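Local coordinates for Serine/threonine protein kinase (PDB 4ESQ) that probably phosphorylates serine and threonine residues of proteins as a membrane receptor kinase, this chain being its extracellular sensor domain, at residues A[79-91]-A[165-177]. Numbering follows the deposited sequence.
Sequences GDNYEHWVNQAVV and VVVDVNACGYQIT
The indole of Trp85 meets Cys172 and Asn170 obliquely: CE3 lies 3.8 Å from Cys172 SG, a sulfur-aromatic contact well off the ring normal, and CZ3 is 3.9 Å from Asn170 ND2. Indole and amide planes stand nearly perpendicular, 84° apart, and a water sits in plane at the indole edge. That same water accepts long bonds from ND2 of both Asn87 and Asn170, joining the two amides. With CG anti to the backbone N (chi1 -173°), Trp85 extends its ring along the sheet face that also carries Cys172. The His84 imidazole is covered on one face by CB of its neighbour Glu83, while a water at its edge links NE2 to Gln175 OE1; ND1 is taken by Glu77.

The pairing illustrates how an antiparallel sheet divides its faces. Strands 84-91 and 165-173 are neighbours inside the antiparallel sheet of the PknH-like extracellular domain, with 69-76 and 154-162 on their outer flanks, and four hydrogen-bonded pairs, from Trp85 with Cys172 to Val91 with Val166, join them. Asn87 N to Asn170 O and Asn170 N to Asn87 O are each 2.8 Å and almost straight. Helix 179-192 covers Val90, Val167, Val169 and Gln88, whose OE1 accepts from Leu15 N; at the far end Val90 CB packs 3.8 Å from Val165 CG1.

The other face is more polar. Cys172 is tied by a disulfide to Cys155 on the next strand, and buried Asp168 has both carboxylate oxygens engaged, OD1 by Arg157 and OD2 by Tyr62 and Ser57. Near Gly173, where the chains part, a water receives the Tyr174 N-H and donates to Glu83 O.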
loop_
_atom_site.group_PDB
_atom_site.type_symbol
_atom_site.label_atom_id
_atom_site.label_comp_id
_atom_site.label_asym_id
_atom_site.label_seq_id
_atom_site.Cartn_x
_atom_site.Cartn_y
_atom_site.Cartn_z
ATOM N N GLY A 79 -16.747 13.198 -1.474
ATOM C CA GLY A 79 -17.998 12.536 -1.792
ATOM C C GLY A 79 -17.910 11.025 -1.715
ATOM O O GLY A 79 -16.830 10.470 -1.516
ATOM N N ASP A 80 -19.050 10.362 -1.892
ATOM C CA ASP A 80 -19.139 8.917 -1.685
ATOM C C ASP A 80 -18.792 8.112 -2.931
ATOM O O ASP A 80 -18.560 6.905 -2.850
ATOM C CB ASP A 80 -20.543 8.527 -1.209
ATOM C CG ASP A 80 -20.953 9.249 0.059
ATOM O OD1 ASP A 80 -20.345 8.987 1.121
ATOM O OD2 ASP A 80 -21.892 10.071 -0.004
ATOM N N ASN A 81 -18.763 8.775 -4.079
ATOM C CA ASN A 81 -18.491 8.093 -5.338
ATOM C C ASN A 81 -17.254 8.644 -6.043
ATOM O O ASN A 81 -17.292 8.955 -7.232
ATOM C CB ASN A 81 -19.715 8.165 -6.252
ATOM C CG ASN A 81 -20.920 7.451 -5.663
ATOM O OD1 ASN A 81 -20.872 6.253 -5.381
ATOM N ND2 ASN A 81 -21.998 8.193 -5.451
ATOM N N TYR A 82 -16.159 8.757 -5.295
ATOM C CA TYR A 82 -14.886 9.236 -5.829
ATOM C C TYR A 82 -14.384 8.347 -6.956
ATOM O O TYR A 82 -14.581 7.130 -6.927
ATOM C CB TYR A 82 -13.836 9.273 -4.715
ATOM C CG TYR A 82 -13.879 8.061 -3.808
ATOM C CD1 TYR A 82 -13.216 6.887 -4.144
ATOM C CD2 TYR A 82 -14.590 8.094 -2.614
ATOM C CE1 TYR A 82 -13.257 5.781 -3.310
ATOM C CE2 TYR A 82 -14.634 7.000 -1.776
ATOM C CZ TYR A 82 -13.968 5.848 -2.128
ATOM O OH TYR A 82 -14.024 4.756 -1.294
ATOM N N GLU A 83 -13.721 8.956 -7.939
ATOM C CA GLU A 83 -13.152 8.204 -9.059
ATOM C C GLU A 83 -11.813 7.552 -8.713
ATOM O O GLU A 83 -11.418 6.571 -9.348
ATOM C CB GLU A 83 -12.974 9.109 -10.286
ATOM C CG GLU A 83 -14.284 9.601 -10.905
ATOM C CD GLU A 83 -15.029 8.510 -11.660
ATOM O OE1 GLU A 83 -14.372 7.629 -12.257
ATOM O OE2 GLU A 83 -16.279 8.535 -11.650
ATOM N N HIS A 84 -11.122 8.099 -7.710
ATOM C CA HIS A 84 -9.774 7.642 -7.367
ATOM C C HIS A 84 -9.598 7.582 -5.852
ATOM O O HIS A 84 -10.189 8.374 -5.120
ATOM C CB HIS A 84 -8.731 8.599 -7.942
ATOM C CG HIS A 84 -8.875 8.837 -9.413
ATOM N ND1 HIS A 84 -9.464 9.972 -9.927
ATOM C CD2 HIS A 84 -8.518 8.083 -10.479
ATOM C CE1 HIS A 84 -9.450 9.914 -11.248
ATOM N NE2 HIS A 84 -8.887 8.774 -11.609
ATOM N N TRP A 85 -8.768 6.656 -5.384
ATOM C CA TRP A 85 -8.547 6.491 -3.952
ATOM C C TRP A 85 -7.133 5.975 -3.745
ATOM O O TRP A 85 -6.732 5.007 -4.390
ATOM C CB TRP A 85 -9.557 5.482 -3.405
ATOM C CG TRP A 85 -9.592 5.302 -1.918
ATOM C CD1 TRP A 85 -10.394 5.967 -1.024
ATOM C CD2 TRP A 85 -8.826 4.367 -1.148
ATOM N NE1 TRP A 85 -10.159 5.506 0.256
ATOM C CE2 TRP A 85 -9.204 4.523 0.202
ATOM C CE3 TRP A 85 -7.851 3.415 -1.471
ATOM C CZ2 TRP A 85 -8.631 3.770 1.234
ATOM C CZ3 TRP A 85 -7.296 2.660 -0.446
ATOM C CH2 TRP A 85 -7.685 2.849 0.889
ATOM N N VAL A 86 -6.371 6.626 -2.866
ATOM C CA VAL A 86 -4.993 6.212 -2.629
ATOM C C VAL A 86 -4.723 6.106 -1.147
ATOM O O VAL A 86 -5.062 7.011 -0.388
ATOM C CB VAL A 86 -3.993 7.214 -3.241
ATOM C CG1 VAL A 86 -2.574 7.005 -2.664
ATOM C CG2 VAL A 86 -4.009 7.116 -4.760
ATOM N N ASN A 87 -4.113 4.998 -0.739
ATOM C CA ASN A 87 -3.599 4.848 0.614
ATOM C C ASN A 87 -2.091 4.674 0.461
ATOM O O ASN A 87 -1.633 3.687 -0.128
ATOM C CB ASN A 87 -4.213 3.623 1.300
ATOM C CG ASN A 87 -3.864 3.526 2.796
ATOM O OD1 ASN A 87 -3.011 4.248 3.308
ATOM N ND2 ASN A 87 -4.538 2.619 3.494
ATOM N N GLN A 88 -1.332 5.650 0.947
ATOM C CA GLN A 88 0.124 5.597 0.872
ATOM C C GLN A 88 0.688 5.618 2.274
ATOM O O GLN A 88 0.249 6.397 3.110
ATOM C CB GLN A 88 0.689 6.775 0.066
ATOM C CG GLN A 88 0.086 8.123 0.432
ATOM C CD GLN A 88 0.906 9.295 -0.098
ATOM O OE1 GLN A 88 2.082 9.156 -0.430
ATOM N NE2 GLN A 88 0.290 10.460 -0.142
ATOM N N ALA A 89 1.657 4.750 2.532
ATOM C CA ALA A 89 2.262 4.682 3.854
ATOM C C ALA A 89 3.738 4.345 3.763
ATOM O O ALA A 89 4.176 3.648 2.843
ATOM C CB ALA A 89 1.552 3.643 4.700
ATOM N N VAL A 90 4.493 4.847 4.737
ATOM C CA VAL A 90 5.887 4.469 4.914
ATOM C C VAL A 90 6.080 3.926 6.320
ATOM O O VAL A 90 5.492 4.418 7.290
ATOM C CB VAL A 90 6.836 5.637 4.656
ATOM C CG1 VAL A 90 6.926 5.893 3.155
ATOM C CG2 VAL A 90 6.350 6.887 5.386
ATOM N N VAL A 91 6.909 2.902 6.429
ATOM C CA VAL A 91 7.074 2.209 7.694
ATOM C C VAL A 91 8.560 2.141 8.013
ATOM O O VAL A 91 9.349 1.655 7.195
ATOM C CB VAL A 91 6.479 0.789 7.637
ATOM C CG1 VAL A 91 6.645 0.094 8.984
ATOM C CG2 VAL A 91 4.994 0.835 7.220
ATOM N N VAL A 165 13.301 1.855 5.311
ATOM C CA VAL A 165 11.898 2.243 5.174
ATOM C C VAL A 165 11.174 1.368 4.164
ATOM O O VAL A 165 11.636 1.201 3.040
ATOM C CB VAL A 165 11.761 3.716 4.726
ATOM C CG1 VAL A 165 10.285 4.096 4.499
ATOM C CG2 VAL A 165 12.401 4.637 5.740
ATOM N N VAL A 166 10.043 0.808 4.577
ATOM C CA VAL A 166 9.164 0.088 3.665
ATOM C C VAL A 166 8.077 1.023 3.135
ATOM O O VAL A 166 7.480 1.789 3.887
ATOM C CB VAL A 166 8.511 -1.123 4.351
ATOM C CG1 VAL A 166 7.400 -1.700 3.453
ATOM C CG2 VAL A 166 9.568 -2.178 4.674
ATOM N N VAL A 167 7.853 0.972 1.833
ATOM C CA VAL A 167 6.879 1.823 1.175
ATOM C C VAL A 167 5.699 0.919 0.839
ATOM O O VAL A 167 5.881 -0.128 0.225
ATOM C CB VAL A 167 7.490 2.424 -0.093
ATOM C CG1 VAL A 167 6.483 3.299 -0.830
ATOM C CG2 VAL A 167 8.723 3.230 0.284
ATOM N N ASP A 168 4.498 1.306 1.263
ATOM C CA ASP A 168 3.345 0.412 1.189
ATOM C C ASP A 168 2.163 1.184 0.632
ATOM O O ASP A 168 1.619 2.050 1.316
ATOM C CB ASP A 168 3.028 -0.101 2.602
ATOM C CG ASP A 168 2.194 -1.369 2.610
ATOM O OD1 ASP A 168 1.808 -1.843 1.527
ATOM O OD2 ASP A 168 1.928 -1.892 3.721
ATOM N N VAL A 169 1.770 0.872 -0.601
ATOM C CA VAL A 169 0.803 1.696 -1.339
ATOM C C VAL A 169 -0.364 0.910 -1.944
ATOM O O VAL A 169 -0.179 -0.163 -2.524
ATOM C CB VAL A 169 1.515 2.446 -2.478
ATOM C CG1 VAL A 169 0.523 3.287 -3.284
ATOM C CG2 VAL A 169 2.654 3.318 -1.923
ATOM N N ASN A 170 -1.570 1.464 -1.824
ATOM C CA ASN A 170 -2.748 0.909 -2.478
ATOM C C ASN A 170 -3.374 2.023 -3.284
ATOM O O ASN A 170 -3.681 3.092 -2.735
ATOM C CB ASN A 170 -3.738 0.383 -1.431
ATOM C CG ASN A 170 -4.747 -0.604 -2.012
ATOM O OD1 ASN A 170 -4.575 -1.115 -3.120
ATOM N ND2 ASN A 170 -5.792 -0.889 -1.251
ATOM N N ALA A 171 -3.507 1.819 -4.592
ATOM C CA ALA A 171 -4.070 2.850 -5.458
ATOM C C ALA A 171 -5.227 2.252 -6.246
ATOM O O ALA A 171 -5.055 1.244 -6.937
ATOM C CB ALA A 171 -3.004 3.406 -6.405
ATOM N N CYS A 172 -6.398 2.880 -6.148
ATOM C CA CYS A 172 -7.631 2.301 -6.681
ATOM C C CYS A 172 -8.374 3.243 -7.615
ATOM O O CYS A 172 -8.343 4.459 -7.445
ATOM C CB CYS A 172 -8.564 1.895 -5.539
ATOM S SG CYS A 172 -7.802 0.864 -4.234
ATOM N N GLY A 173 -9.070 2.669 -8.586
ATOM C CA GLY A 173 -9.803 3.464 -9.559
ATOM C C GLY A 173 -10.365 2.582 -10.651
ATOM O O GLY A 173 -10.319 1.356 -10.546
ATOM N N TYR A 174 -10.901 3.196 -11.703
ATOM C CA TYR A 174 -11.464 2.429 -12.810
ATOM C C TYR A 174 -10.460 2.189 -13.940
ATOM O O TYR A 174 -10.706 1.362 -14.823
ATOM C CB TYR A 174 -12.689 3.137 -13.383
ATOM C CG TYR A 174 -13.877 3.163 -12.464
ATOM C CD1 TYR A 174 -14.759 2.089 -12.414
ATOM C CD2 TYR A 174 -14.132 4.261 -11.654
ATOM C CE1 TYR A 174 -15.855 2.103 -11.575
ATOM C CE2 TYR A 174 -15.235 4.283 -10.812
ATOM C CZ TYR A 174 -16.089 3.200 -10.781
ATOM O OH TYR A 174 -17.188 3.199 -9.953
ATOM N N GLN A 175 -9.346 2.913 -13.915
ATOM C CA GLN A 175 -8.345 2.849 -14.978
ATOM C C GLN A 175 -6.964 2.569 -14.427
ATOM O O GLN A 175 -6.010 3.283 -14.743
ATOM C CB GLN A 175 -8.285 4.174 -15.746
ATOM C CG GLN A 175 -9.407 4.389 -16.725
ATOM C CD GLN A 175 -9.256 5.689 -17.498
ATOM O OE1 GLN A 175 -8.893 6.719 -16.938
ATOM N NE2 GLN A 175 -9.532 5.643 -18.792
ATOM N N ILE A 176 -6.856 1.538 -13.600
ATOM C CA ILE A 176 -5.592 1.212 -12.963
ATOM C C ILE A 176 -4.673 0.437 -13.898
ATOM O O ILE A 176 -5.090 -0.541 -14.522
ATOM C CB ILE A 176 -5.824 0.390 -11.676
ATOM C CG1 ILE A 176 -6.553 1.228 -10.616
ATOM C CG2 ILE A 176 -4.506 -0.151 -11.135
ATOM C CD1 ILE A 176 -5.807 2.475 -10.171
ATOM N N THR A 177 -3.423 0.887 -13.999
ATOM C CA THR A 177 -2.386 0.111 -14.663
ATOM C C THR A 177 -1.159 -0.007 -13.778
ATOM O O THR A 177 -0.811 -1.100 -13.361
ATOM C CB THR A 177 -1.985 0.686 -16.033
ATOM O OG1 THR A 177 -1.717 2.084 -15.912
ATOM C CG2 THR A 177 -3.108 0.463 -17.052
HETATM O O HOH W 1 -10.840 6.011 -11.838
HETATM O O HOH W 2 -8.638 8.308 -14.295
HETATM O O HOH W 3 -5.356 -0.085 1.804
#